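Local structure of periplasmic His/Glu/Gln/Arg/opine family-binding protein (Silicibacter pomeroyi, 3I6V) at residues Leu38-Leu44 with Lys194-Ile199; Ser95-Asp101 with Leu167-Asp173; Lys203-Asn209 with Asp219-Tyr223. The protein binds lysine in the cleft between its two lobes and probably serves as the periplasmic solute-binding component of an amino-acid ABC transporter. All blocks are in the same frame, centred on the assembly; numbering follows the deposited sequence.

Contact 1 of 3, residues Leu38-Leu44 with Lys194-Ile199; sequences LCKRAGL and KFDAAI
L38 and A198 meet where two helices of the lobe that holds both chain ends cross nearly at right angles: in this family 3 solute-binding fold, helices 30-42 and 189-204 pack with segment axes 8.7 Å apart at 104°. No hydrogen bond spans the gap, and apolar side chains carry the contact. L38 CG lies beside its own backbone N, anti to the carbonyl carbon (chi1 -65°), which sends the two methyls along the second helix. CD2 comes 3.6 Å from the backbone N of I199 and also touches A198 CB, while CD1 crosses I199 obliquely at its CG1. The small A198 methyl in turn fits against the first helix, with its CB 3.7 Å from L38 O, so the backbones can come close here.

The F195 ring is turned with its rim toward helix 30-42. L38 CB lies in the ring plane at that rim, 3.9 Å from F195 CD2. Next to it C39 SG makes a sulfur-aromatic contact, 5.0 Å from the centroid of the F195 ring and 82° off the ring normal, again an edge approach. L44 CD1 reaches F195 CZ obliquely. This last leucine follows G43, whose positive phi ends the helix in a Schellman motif and brings L44 back toward the ring. M9 and M182 also touch F195, so the ring is packed between helix 30-42 and strands 7-11 and 180-184. R41 contributes little here beyond its CB; its guanidinium pairs with E37 and D205. At the outer margin, A42 CB rests 4.2 Å from K194 CB.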
loop_
_atom_site.group_PDB
_atom_site.type_symbol
_atom_site.label_atom_id
_atom_site.label_comp_id
_atom_site.label_asym_id
_atom_site.label_seq_id
_atom_site.Cartn_x
_atom_site.Cartn_y
_atom_site.Cartn_z
ATOM N N LEU A 38 -3.044 13.119 11.025
ATOM C CA LEU A 38 -3.129 14.151 9.980
ATOM C C LEU A 38 -4.398 14.974 10.120
ATOM O O LEU A 38 -4.346 16.200 10.022
ATOM C CB LEU A 38 -3.023 13.572 8.558
ATOM C CG LEU A 38 -1.684 12.943 8.217
ATOM C CD1 LEU A 38 -1.812 12.246 6.827
ATOM C CD2 LEU A 38 -0.560 13.987 8.198
ATOM N N CYS A 39 -5.536 14.315 10.317
ATOM C CA CYS A 39 -6.784 15.021 10.460
ATOM C C CYS A 39 -6.778 15.916 11.704
ATOM O O CYS A 39 -7.356 16.995 11.692
ATOM C CB CYS A 39 -7.954 14.052 10.549
ATOM S SG CYS A 39 -8.413 13.287 8.967
ATOM N N LYS A 40 -6.177 15.437 12.787
ATOM C CA LYS A 40 -6.085 16.236 14.002
ATOM C C LYS A 40 -5.294 17.524 13.712
ATOM O O LYS A 40 -5.710 18.605 14.102
ATOM C CB LYS A 40 -5.420 15.439 15.120
ATOM C CG LYS A 40 -5.270 16.216 16.436
ATOM C CD LYS A 40 -4.496 15.394 17.452
ATOM C CE LYS A 40 -4.670 15.983 18.878
ATOM N NZ LYS A 40 -3.690 15.335 19.762
ATOM N N ARG A 41 -4.178 17.394 13.003
ATOM C CA ARG A 41 -3.322 18.527 12.720
ATOM C C ARG A 41 -3.920 19.493 11.692
ATOM O O ARG A 41 -3.606 20.675 11.719
ATOM C CB ARG A 41 -1.955 18.057 12.264
ATOM C CG ARG A 41 -1.071 17.611 13.387
ATOM C CD ARG A 41 0.099 16.908 12.810
ATOM N NE ARG A 41 1.002 16.376 13.819
ATOM C CZ ARG A 41 2.286 16.702 13.945
ATOM N NH1 ARG A 41 2.842 17.591 13.134
ATOM N NH2 ARG A 41 3.021 16.142 14.905
ATOM N N ALA A 42 -4.795 18.987 10.828
ATOM C CA ALA A 42 -5.492 19.788 9.814
ATOM C C ALA A 42 -6.761 20.428 10.347
ATOM O O ALA A 42 -7.372 21.245 9.663
ATOM C CB ALA A 42 -5.838 18.910 8.577
ATOM N N GLY A 43 -7.147 20.057 11.571
ATOM C CA GLY A 43 -8.398 20.504 12.174
ATOM C C GLY A 43 -9.632 19.867 11.558
ATOM O O GLY A 43 -10.679 20.491 11.476
ATOM N N LEU A 44 -9.525 18.611 11.130
ATOM C CA LEU A 44 -10.652 17.936 10.497
ATOM C C LEU A 44 -11.130 16.776 11.371
ATOM O O LEU A 44 -10.348 16.155 12.055
ATOM C CB LEU A 44 -10.228 17.411 9.111
ATOM C CG LEU A 44 -9.730 18.491 8.121
ATOM C CD1 LEU A 44 -8.906 17.837 7.058
ATOM C CD2 LEU A 44 -10.915 19.224 7.513
ATOM N N LYS A 194 -4.564 20.943 2.727
ATOM C CA LYS A 194 -4.605 20.701 4.195
ATOM C C LYS A 194 -3.830 19.450 4.590
ATOM O O LYS A 194 -3.007 19.459 5.529
ATOM C CB LYS A 194 -6.054 20.610 4.704
ATOM C CG LYS A 194 -6.732 21.964 4.838
ATOM C CD LYS A 194 -8.260 21.817 4.923
ATOM C CE LYS A 194 -8.899 23.199 5.070
ATOM N NZ LYS A 194 -10.293 23.070 5.511
ATOM N N PHE A 195 -4.031 18.374 3.830
ATOM C CA PHE A 195 -3.279 17.178 4.099
ATOM C C PHE A 195 -1.818 17.358 3.829
ATOM O O PHE A 195 -1.005 16.841 4.585
ATOM C CB PHE A 195 -3.852 15.960 3.385
ATOM C CG PHE A 195 -5.050 15.414 4.068
ATOM C CD1 PHE A 195 -6.300 15.544 3.502
ATOM C CD2 PHE A 195 -4.919 14.813 5.333
ATOM C CE1 PHE A 195 -7.447 15.042 4.168
ATOM C CE2 PHE A 195 -6.028 14.313 5.992
ATOM C CZ PHE A 195 -7.293 14.419 5.407
ATOM N N ASP A 196 -1.480 18.072 2.751
ATOM C CA ASP A 196 -0.070 18.308 2.455
ATOM C C ASP A 196 0.632 19.096 3.575
ATOM O O ASP A 196 1.759 18.771 3.963
ATOM C CB ASP A 196 0.110 18.990 1.085
ATOM C CG ASP A 196 0.435 17.979 -0.038
ATOM O OD1 ASP A 196 -0.033 18.191 -1.179
ATOM O OD2 ASP A 196 1.158 16.988 0.223
ATOM N N ALA A 197 -0.040 20.144 4.049
ATOM C CA ALA A 197 0.496 20.957 5.131
ATOM C C ALA A 197 0.644 20.098 6.401
ATOM O O ALA A 197 1.642 20.199 7.087
ATOM C CB ALA A 197 -0.395 22.187 5.384
ATOM N N ALA A 198 -0.314 19.215 6.685
ATOM C CA ALA A 198 -0.160 18.304 7.843
ATOM C C ALA A 198 0.995 17.308 7.699
ATOM O O ALA A 198 1.785 17.090 8.645
ATOM C CB ALA A 198 -1.500 17.592 8.154
ATOM N N ILE A 199 1.142 16.715 6.514
ATOM C CA ILE A 199 2.252 15.806 6.271
ATOM C C ILE A 199 3.614 16.515 6.443
ATOM O O ILE A 199 4.527 15.970 7.071
ATOM C CB ILE A 199 2.160 15.134 4.868
ATOM C CG1 ILE A 199 0.926 14.223 4.795
ATOM C CG2 ILE A 199 3.434 14.337 4.570
ATOM C CD1 ILE A 199 0.512 13.821 3.367
#

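Contact 2 of 3, residues Ser95-Asp101 with Leu167-Asp173; sequences SYVATSD and LMFVGDD
The hydroxyl of S95 gives a 2.9 Å hydrogen bond from OG to D173 OD1, meeting the carboxylate from above its plane; R153 makes a salt bridge to the same oxygen, so serine and arginine together fix it. Next come the backbone bonds of an antiparallel pairing between strands 93-98 and 168-170, in the lobe opposite the chain ends. A98 and M168 form a hydrogen-bonded pair: A98 N reaches M168 O at 2.9 Å in the carbonyl plane, and M168 N returns a bond to A98 O. V170 N also donates to Y96 O. Beyond it the chain turns at G171, and a water bridges the opening, accepting from Y96 N at 2.8 Å and donating to V170 O.

Packing differs on the two faces. V97 CG2 comes obliquely to the F169 ring, 3.5 Å from F169 CD2, while V97 CG1 meets L167 CB. The other face has V170 CG2 set between Y96 CB and A98 CB. M168 CG stands between its backbone N and carbonyl carbon (chi1 61°), and the bent chain curls under the turn at 99-101: CE lies 3.3 Å from T99 O, and SD is 3.2 Å from D101 OD2. With an alanine in place of M168, the thioether would be gone and the turn at T99 and D101 would probably lose its packing against strand 168-170. The polar bonds thus fix the strand register and its corner, whereas the turn after A98 is held across this contact mainly by van der Waals contact.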
loop_
_atom_site.group_PDB
_atom_site.type_symbol
_atom_site.label_atom_id
_atom_site.label_comp_id
_atom_site.label_asym_id
_atom_site.label_seq_id
_atom_site.Cartn_x
_atom_site.Cartn_y
_atom_site.Cartn_z
ATOM N N SER A 95 9.472 -7.000 -4.312
ATOM C CA SER A 95 10.274 -8.228 -4.198
ATOM C C SER A 95 9.473 -9.437 -4.599
ATOM O O SER A 95 8.234 -9.402 -4.608
ATOM C CB SER A 95 10.743 -8.455 -2.758
ATOM O OG SER A 95 11.386 -7.324 -2.234
ATOM N N TYR A 96 10.191 -10.511 -4.933
ATOM C CA TYR A 96 9.575 -11.792 -5.227
ATOM C C TYR A 96 9.628 -12.667 -3.981
ATOM O O TYR A 96 10.623 -12.678 -3.255
ATOM C CB TYR A 96 10.268 -12.531 -6.366
ATOM C CG TYR A 96 10.196 -11.865 -7.716
ATOM C CD1 TYR A 96 11.159 -10.922 -8.097
ATOM C CD2 TYR A 96 9.183 -12.187 -8.614
ATOM C CE1 TYR A 96 11.104 -10.296 -9.359
ATOM C CE2 TYR A 96 9.123 -11.590 -9.860
ATOM C CZ TYR A 96 10.082 -10.651 -10.222
ATOM O OH TYR A 96 9.991 -10.080 -11.453
ATOM N N VAL A 97 8.559 -13.413 -3.771
ATOM C CA VAL A 97 8.515 -14.403 -2.682
ATOM C C VAL A 97 8.036 -15.734 -3.219
ATOM O O VAL A 97 7.126 -15.789 -4.036
ATOM C CB VAL A 97 7.665 -13.944 -1.464
ATOM C CG1 VAL A 97 7.270 -15.161 -0.576
ATOM C CG2 VAL A 97 8.457 -12.986 -0.633
ATOM N N ALA A 98 8.676 -16.815 -2.754
ATOM C CA ALA A 98 8.388 -18.140 -3.264
ATOM C C ALA A 98 8.498 -19.215 -2.152
ATOM O O ALA A 98 8.892 -18.916 -1.020
ATOM C CB ALA A 98 9.368 -18.461 -4.430
ATOM N N THR A 99 8.175 -20.454 -2.504
ATOM C CA THR A 99 8.336 -21.598 -1.570
ATOM C C THR A 99 9.709 -22.310 -1.695
ATOM O O THR A 99 10.070 -23.117 -0.834
ATOM C CB THR A 99 7.205 -22.626 -1.732
ATOM O OG1 THR A 99 7.235 -23.154 -3.062
ATOM C CG2 THR A 99 5.822 -21.988 -1.485
ATOM N N SER A 100 10.470 -22.016 -2.755
ATOM C CA SER A 100 11.852 -22.532 -2.879
ATOM C C SER A 100 12.779 -21.504 -3.514
ATOM O O SER A 100 12.327 -20.596 -4.211
ATOM C CB SER A 100 11.894 -23.831 -3.681
ATOM O OG SER A 100 11.591 -23.587 -5.045
ATOM N N ASP A 101 14.077 -21.642 -3.262
ATOM C CA ASP A 101 15.069 -20.716 -3.811
ATOM C C ASP A 101 15.143 -20.743 -5.342
ATOM O O ASP A 101 15.392 -19.709 -5.978
ATOM C CB ASP A 101 16.435 -20.935 -3.162
ATOM C CG ASP A 101 16.478 -20.443 -1.711
ATOM O OD1 ASP A 101 17.333 -20.922 -0.931
ATOM O OD2 ASP A 101 15.660 -19.567 -1.336
ATOM N N LEU A 167 8.072 -19.779 3.285
ATOM C CA LEU A 167 8.119 -18.704 2.252
ATOM C C LEU A 167 9.432 -18.006 2.381
ATOM O O LEU A 167 9.927 -17.850 3.481
ATOM C CB LEU A 167 7.005 -17.658 2.427
ATOM C CG LEU A 167 5.602 -18.179 2.151
ATOM C CD1 LEU A 167 4.544 -17.171 2.674
ATOM C CD2 LEU A 167 5.378 -18.619 0.677
ATOM N N MET A 168 9.994 -17.568 1.253
ATOM C CA MET A 168 11.277 -16.888 1.297
ATOM C C MET A 168 11.420 -15.867 0.149
ATOM O O MET A 168 10.843 -16.025 -0.918
ATOM C CB MET A 168 12.422 -17.921 1.237
ATOM C CG MET A 168 12.421 -18.785 -0.055
ATOM S SD MET A 168 13.061 -20.483 0.220
ATOM C CE MET A 168 11.728 -21.123 1.233
ATOM N N PHE A 169 12.219 -14.839 0.382
ATOM C CA PHE A 169 12.599 -13.926 -0.709
ATOM C C PHE A 169 13.498 -14.612 -1.746
ATOM O O PHE A 169 14.431 -15.341 -1.389
ATOM C CB PHE A 169 13.308 -12.710 -0.139
ATOM C CG PHE A 169 12.394 -11.769 0.611
ATOM C CD1 PHE A 169 12.561 -11.553 1.984
ATOM C CD2 PHE A 169 11.365 -11.088 -0.070
ATOM C CE1 PHE A 169 11.707 -10.668 2.683
ATOM C CE2 PHE A 169 10.503 -10.193 0.613
ATOM C CZ PHE A 169 10.686 -9.971 1.990
ATOM N N VAL A 170 13.196 -14.388 -3.026
ATOM C CA VAL A 170 14.015 -14.886 -4.127
ATOM C C VAL A 170 14.282 -13.735 -5.122
ATOM O O VAL A 170 13.482 -12.786 -5.231
ATOM C CB VAL A 170 13.334 -16.098 -4.824
ATOM C CG1 VAL A 170 13.212 -17.261 -3.851
ATOM C CG2 VAL A 170 11.950 -15.737 -5.319
ATOM N N GLY A 171 15.412 -13.798 -5.822
ATOM C CA GLY A 171 15.739 -12.781 -6.833
ATOM C C GLY A 171 16.156 -11.471 -6.191
ATOM O O GLY A 171 16.568 -11.421 -5.029
ATOM N N ASP A 172 16.056 -10.390 -6.945
ATOM C CA ASP A 172 16.520 -9.105 -6.439
ATOM C C ASP A 172 15.319 -8.216 -6.219
ATOM O O ASP A 172 14.331 -8.374 -6.902
ATOM C CB ASP A 172 17.449 -8.457 -7.470
ATOM C CG ASP A 172 18.633 -9.357 -7.830
ATOM O OD1 ASP A 172 18.589 -10.000 -8.909
ATOM O OD2 ASP A 172 19.577 -9.441 -7.020
ATOM N N ASP A 173 15.429 -7.289 -5.284
ATOM C CA ASP A 173 14.492 -6.188 -5.132
ATOM C C ASP A 173 14.366 -5.345 -6.428
ATOM O O ASP A 173 15.316 -5.241 -7.199
ATOM C CB ASP A 173 14.958 -5.284 -3.991
ATOM C CG ASP A 173 14.856 -5.952 -2.604
ATOM O OD1 ASP A 173 14.217 -7.034 -2.459
ATOM O OD2 ASP A 173 15.422 -5.363 -1.651
HETATM O O HOH W 1 12.989 -10.158 -4.951
#

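Contact 3 of 3, residues Lys203-Asn209 with Asp219-Tyr223; sequences KEDGTLN and DAAVY
K203 lies across the ring of Y223, the last modelled residue. CG is anti to the carbonyl carbon (chi1 -70°), and from there the chain runs extended: CB stays clear of the ring, CG comes over the face at the limit of contact, and CD stands almost above the ring centre, 4.2 Å from Y223 CD2. CE, closer to the plane but offset toward the rim, makes a CH-pi contact 3.7 Å from the centroid of the Y223 ring and 17° off its normal. NZ, at 4.2 Å from the same centroid, makes an off-centre cation-pi interaction and also bonds to Q86 and the backbone oxygen of N87, while Y223 OH bonds to N87 OD1. The C-terminal tail thereby folds back over the junction of helices 189-204 and 207-216. That junction is an Asx turn: D205 OD1 accepts from T207 N and T207 OG1, with G206 as N-cap of the second helix. Within the first turn of that helix, N209 OD1 receives Y223 N at 2.9 Å in a nearly straight bond (169°), and its ND2 gives a weak bond to Y223 O. L208 CD2 approaches the ring obliquely, 3.6 Å from Y223 CE1.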
loop_
_atom_site.group_PDB
_atom_site.type_symbol
_atom_site.label_atom_id
_atom_site.label_comp_id
_atom_site.label_asym_id
_atom_site.label_seq_id
_atom_site.Cartn_x
_atom_site.Cartn_y
_atom_site.Cartn_z
ATOM N N LYS A 203 6.845 15.676 8.966
ATOM C CA LYS A 203 8.200 15.472 8.468
ATOM C C LYS A 203 9.173 16.401 9.209
ATOM O O LYS A 203 10.256 15.984 9.577
ATOM C CB LYS A 203 8.309 15.662 6.932
ATOM C CG LYS A 203 7.604 14.534 6.111
ATOM C CD LYS A 203 7.804 14.667 4.609
ATOM C CE LYS A 203 6.945 13.642 3.827
ATOM N NZ LYS A 203 7.020 13.851 2.311
ATOM N N GLU A 204 8.753 17.644 9.432
ATOM C CA GLU A 204 9.605 18.668 10.037
ATOM C C GLU A 204 9.934 18.438 11.537
ATOM O O GLU A 204 11.042 18.759 11.978
ATOM C CB GLU A 204 9.005 20.055 9.794
ATOM C CG GLU A 204 9.275 20.561 8.379
ATOM C CD GLU A 204 8.509 21.840 8.038
ATOM O OE1 GLU A 204 7.574 22.216 8.793
ATOM O OE2 GLU A 204 8.832 22.454 6.994
ATOM N N ASP A 205 8.982 17.869 12.283
ATOM C CA ASP A 205 9.126 17.601 13.716
ATOM C C ASP A 205 9.504 16.164 14.070
ATOM O O ASP A 205 9.613 15.842 15.244
ATOM C CB ASP A 205 7.861 18.019 14.477
ATOM C CG ASP A 205 6.655 17.077 14.240
ATOM O OD1 ASP A 205 6.775 16.020 13.573
ATOM O OD2 ASP A 205 5.572 17.403 14.754
ATOM N N GLY A 206 9.696 15.301 13.072
ATOM C CA GLY A 206 10.177 13.940 13.306
ATOM C C GLY A 206 9.130 12.906 13.702
ATOM O O GLY A 206 9.459 11.729 13.866
ATOM N N THR A 207 7.873 13.316 13.857
ATOM C CA THR A 207 6.832 12.370 14.257
ATOM C C THR A 207 6.489 11.329 13.187
ATOM O O THR A 207 6.048 10.212 13.520
ATOM C CB THR A 207 5.535 13.055 14.743
ATOM O OG1 THR A 207 5.099 14.012 13.767
ATOM C CG2 THR A 207 5.765 13.752 16.116
ATOM N N LEU A 208 6.675 11.683 11.914
ATOM C CA LEU A 208 6.388 10.738 10.827
ATOM C C LEU A 208 7.435 9.646 10.807
ATOM O O LEU A 208 7.093 8.470 10.726
ATOM C CB LEU A 208 6.282 11.439 9.458
ATOM C CG LEU A 208 5.958 10.534 8.258
ATOM C CD1 LEU A 208 4.712 9.660 8.500
ATOM C CD2 LEU A 208 5.777 11.405 6.977
ATOM N N ASN A 209 8.710 10.022 10.920
ATOM C CA ASN A 209 9.790 9.025 11.030
ATOM C C ASN A 209 9.574 8.028 12.162
ATOM O O ASN A 209 9.795 6.836 11.977
ATOM C CB ASN A 209 11.156 9.682 11.206
ATOM C CG ASN A 209 11.671 10.299 9.930
ATOM O OD1 ASN A 209 11.111 10.085 8.842
ATOM N ND2 ASN A 209 12.759 11.063 10.046
ATOM N N ASP A 219 14.920 -0.339 10.890
ATOM C CA ASP A 219 15.687 -0.179 9.662
ATOM C C ASP A 219 14.900 0.382 8.477
ATOM O O ASP A 219 15.463 0.537 7.387
ATOM C CB ASP A 219 16.365 -1.498 9.277
ATOM C CG ASP A 219 17.606 -1.780 10.123
ATOM O OD1 ASP A 219 18.343 -0.807 10.470
ATOM O OD2 ASP A 219 17.843 -2.974 10.447
ATOM N N ALA A 220 13.621 0.691 8.691
ATOM C CA ALA A 220 12.764 1.276 7.646
ATOM C C ALA A 220 13.332 2.591 7.083
ATOM O O ALA A 220 13.935 3.396 7.810
ATOM C CB ALA A 220 11.352 1.491 8.170
ATOM N N ALA A 221 13.144 2.794 5.783
ATOM C CA ALA A 221 13.525 4.045 5.142
ATOM C C ALA A 221 12.717 5.203 5.726
ATOM O O ALA A 221 11.482 5.130 5.840
ATOM C CB ALA A 221 13.338 3.935 3.617
ATOM N N VAL A 222 13.408 6.265 6.130
ATOM C CA VAL A 222 12.747 7.432 6.711
ATOM C C VAL A 222 13.152 8.719 5.989
ATOM O O VAL A 222 13.930 8.678 5.065
ATOM C CB VAL A 222 13.030 7.542 8.215
ATOM C CG1 VAL A 222 12.280 6.442 8.959
ATOM C CG2 VAL A 222 14.559 7.490 8.489
ATOM N N TYR A 223 12.608 9.853 6.397
ATOM C CA TYR A 223 12.875 11.112 5.700
ATOM C C TYR A 223 14.168 11.849 6.132
ATOM O O TYR A 223 14.348 12.077 7.320
ATOM C CB TYR A 223 11.648 12.012 5.813
ATOM C CG TYR A 223 10.478 11.460 4.987
ATOM C CD1 TYR A 223 9.448 10.727 5.590
ATOM C CD2 TYR A 223 10.454 11.626 3.602
ATOM C CE1 TYR A 223 8.380 10.203 4.831
ATOM C CE2 TYR A 223 9.393 11.106 2.814
ATOM C CZ TYR A 223 8.370 10.400 3.438
ATOM O OH TYR A 223 7.344 9.928 2.656
#

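From the N terminus the chain first lays down helix 30-42, whose C-terminal end later packs against helix 189-204; contact 1 closes this loop of about 150 residues. Nested inside it, contact 2 closes a shorter loop in the other lobe, joining strand 93-98 to the strands at 168-175 after 65 intervening residues. The centres of contacts 1 and 2 are about 38 Å apart, on opposite sides of the chain's centre. Contact 3 follows contact 1 in series, bringing the tail back over the start of helix 207-216. Contacts 1 and 3 share helix 189-204 and touch directly through the salt bridge of R41 NH2 with D205 OD2, 2.8 Å long.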